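Local atomic coordinates of Esterase/lipase (Lactobacillus rhamnosus, PDB entry 4N5H), a protein that probably hydrolyses carboxylic ester bonds, and may also transfer acyl groups, as an esterase of the alpha/beta-hydrolase fold. Residues A[294-297]-A[298-302]. The protein carries 1 engineered substitution. Residues are numbered along the deposited sequence; the frame is centred on the assembly and turned at random.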
ATOM      1  N   ASN A 294      -7.698 -19.389 -20.118  1.00 11.85           N
ATOM      2  CA  ASN A 294      -8.411 -19.630 -18.922  1.00 11.77           C
ATOM      3  C   ASN A 294      -9.908 -19.801 -19.152  1.00 12.48           C
ATOM      4  O   ASN A 294     -10.566 -20.660 -18.535  1.00 13.64           O
ATOM      5  CB  ASN A 294      -8.040 -18.590 -17.868  1.00 11.71           C
ATOM      6  CG  ASN A 294      -6.554 -18.697 -17.447  1.00 11.24           C
ATOM      7  OD1 ASN A 294      -5.960 -19.760 -17.498  1.00 12.42           O
ATOM      8  ND2 ASN A 294      -6.012 -17.570 -16.991  1.00 11.69           N
ATOM      9  N   LEU A 295     -10.460 -18.935 -20.019  1.00 14.01           N
ATOM     10  CA  LEU A 295     -11.894 -19.121 -20.422  1.00 14.64           C
ATOM     11  C   LEU A 295     -12.050 -20.416 -21.182  1.00 14.81           C
ATOM     12  O   LEU A 295     -13.102 -21.106 -20.980  1.00 14.17           O
ATOM     13  CB  LEU A 295     -12.369 -17.997 -21.268  1.00 15.37           C
ATOM     14  CG  LEU A 295     -12.541 -16.650 -20.575  1.00 15.08           C
ATOM     15  CD1 LEU A 295     -13.031 -15.560 -21.507  1.00 16.91           C
ATOM     16  CD2 LEU A 295     -13.529 -16.730 -19.382  1.00 17.39           C
ATOM     17  N   GLU A 296     -11.089 -20.814 -22.030  1.00 13.57           N
ATOM     18  CA  GLU A 296     -11.243 -22.065 -22.742  1.00 15.48           C
ATOM     19  C   GLU A 296     -11.294 -23.253 -21.785  1.00 14.80           C
ATOM     20  O   GLU A 296     -12.086 -24.197 -21.920  1.00 13.62           O
ATOM     21  CB  GLU A 296     -10.171 -22.222 -23.787  1.00 15.59           C
ATOM     22  CG  GLU A 296     -10.370 -23.455 -24.635  1.00 18.44           C
ATOM     23  CD  GLU A 296      -9.603 -23.362 -25.984  1.00 25.41           C
ATOM     24  OE1 GLU A 296      -9.406 -22.232 -26.505  1.00 22.64           O
ATOM     25  OE2 GLU A 296      -9.182 -24.456 -26.461  1.00 27.75           O
ATOM     26  N   MET A 297     -10.458 -23.213 -20.770  1.00 12.35           N
ATOM     27  CA  MET A 297     -10.520 -24.171 -19.648  1.00 12.91           C
ATOM     28  C   MET A 297     -11.873 -24.199 -18.959  1.00 12.48           C
ATOM     29  O   MET A 297     -12.450 -25.303 -18.744  1.00 13.33           O
ATOM     30  CB  MET A 297      -9.389 -23.910 -18.690  1.00 13.60           C
ATOM     31  CG  MET A 297      -9.385 -24.837 -17.483  1.00 13.26           C
ATOM     32  SD  MET A 297      -8.152 -24.417 -16.230  1.00 13.47           S
ATOM     33  CE  MET A 297      -8.879 -22.894 -15.504  1.00 14.44           C
ATOM     34  N   LEU A 298     -12.392 -23.036 -18.605  1.00 13.30           N
ATOM     35  CA  LEU A 298     -13.662 -22.957 -17.856  1.00 12.80           C
ATOM     36  C   LEU A 298     -14.801 -23.432 -18.777  1.00 14.20           C
ATOM     37  O   LEU A 298     -15.735 -24.137 -18.292  1.00 13.45           O
ATOM     38  CB  LEU A 298     -13.943 -21.564 -17.323  1.00 13.37           C
ATOM     39  CG  LEU A 298     -12.929 -21.183 -16.218  1.00 13.21           C
ATOM     40  CD1 LEU A 298     -13.168 -19.694 -15.930  1.00 15.90           C
ATOM     41  CD2 LEU A 298     -13.061 -22.020 -14.948  1.00 13.10           C
ATOM     42  N   ARG A 299     -14.687 -23.110 -20.059  1.00 14.51           N
ATOM     43  CA  ARG A 299     -15.743 -23.598 -20.995  1.00 15.41           C
ATOM     44  C   ARG A 299     -15.695 -25.114 -21.213  1.00 14.44           C
ATOM     45  O   ARG A 299     -16.777 -25.734 -21.371  1.00 15.73           O
ATOM     46  CB  ARG A 299     -15.710 -22.881 -22.320  1.00 16.26           C
ATOM     47  CG  ARG A 299     -16.079 -21.411 -22.264  1.00 17.38           C
ATOM     48  CD  ARG A 299     -17.398 -21.080 -21.571  1.00 21.73           C
ATOM     49  NE  ARG A 299     -17.430 -20.916 -20.073  1.00 21.66           N
ATOM     50  CZ  ARG A 299     -17.097 -19.808 -19.434  1.00 25.32           C
ATOM     51  NH1 ARG A 299     -16.637 -18.757 -20.169  1.00 25.69           N
ATOM     52  NH2 ARG A 299     -17.192 -19.687 -18.109  1.00 24.31           N
ATOM     53  N   THR A 300     -14.514 -25.730 -21.215  1.00 12.87           N
ATOM     54  CA  THR A 300     -14.391 -27.149 -21.315  1.00 13.15           C
ATOM     55  C   THR A 300     -15.049 -27.762 -20.086  1.00 14.55           C
ATOM     56  O   THR A 300     -15.820 -28.778 -20.184  1.00 14.80           O
ATOM     57  CB  THR A 300     -12.926 -27.526 -21.421  1.00 13.02           C
ATOM     58  OG1 THR A 300     -12.388 -26.903 -22.582  1.00 14.21           O
ATOM     59  CG2 THR A 300     -12.695 -29.057 -21.489  1.00 15.34           C
ATOM     60  N   PHE A 301     -14.726 -27.194 -18.923  1.00 14.27           N
ATOM     61  CA  PHE A 301     -15.302 -27.645 -17.639  1.00 13.47           C
ATOM     62  C   PHE A 301     -16.822 -27.575 -17.690  1.00 14.27           C
ATOM     63  O   PHE A 301     -17.512 -28.497 -17.301  1.00 14.22           O
ATOM     64  CB  PHE A 301     -14.717 -26.752 -16.509  1.00 13.51           C
ATOM     65  CG  PHE A 301     -15.317 -26.919 -15.150  1.00 14.01           C
ATOM     66  CD1 PHE A 301     -15.673 -28.155 -14.660  1.00 13.50           C
ATOM     67  CD2 PHE A 301     -15.380 -25.825 -14.284  1.00 13.10           C
ATOM     68  CE1 PHE A 301     -16.131 -28.272 -13.368  1.00 13.38           C
ATOM     69  CE2 PHE A 301     -15.844 -25.944 -12.956  1.00 13.50           C
ATOM     70  CZ  PHE A 301     -16.261 -27.179 -12.524  1.00 13.26           C
ATOM     71  N   ASP A 302     -17.315 -26.463 -18.128  1.00 13.47           N
ATOM     72  CA  ASP A 302     -18.776 -26.229 -18.189  1.00 14.94           C
ATOM     73  C   ASP A 302     -19.404 -27.240 -19.156  1.00 16.02           C
ATOM     74  O   ASP A 302     -20.501 -27.743 -18.852  1.00 17.43           O
ATOM     75  CB  ASP A 302     -19.098 -24.854 -18.749  1.00 17.13           C
ATOM     76  CG  ASP A 302     -18.763 -23.698 -17.796  1.00 20.38           C
ATOM     77  OD1 ASP A 302     -18.497 -23.927 -16.593  1.00 17.15           O
ATOM     78  OD2 ASP A 302     -18.953 -22.566 -18.249  1.00 19.21           O
TER
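Glu296 and Thr300, one turn apart on helix 288-311, show how a hydroxyl can fold back on its own helix. Thr300 OG1 gives a 2.8 Å hydrogen bond to Glu296 O, which also accepts the backbone Thr300 N at 3.0 Å; the two donors reach this oxygen from opposite faces of the carbonyl plane. The threonine's chi1 of -60° sets OG1 beside its own backbone N, within reach of Glu296 O. A valine here lacks the hydroxyl and would probably leave its side chain without the bond that fixes its rotation. On the neighbouring flank Leu295 and Arg299 run side by side, Leu295 CD2 lying 3.8 Å from Arg299 NH1. Bends at chi2 and chi3 (-52° and 85°) curl the arginine back, one guanidinium face over Leu295 O, and bring Arg299 NE to Asp302 OD2 at 2.9 Å, a salt bridge in which NE sits above the carboxylate plane. Tyr97 OH bonds to both Arg299 NH2 and Asp302 OD1, linking the pair to the loop before strand 98-102, while Met297, Leu298 and Phe301 pack on Leu141 of strand 140-145. The helix thus sets an apolar side against the sheet, its polar groups pairing both within it and with neighbouring parts of the fold.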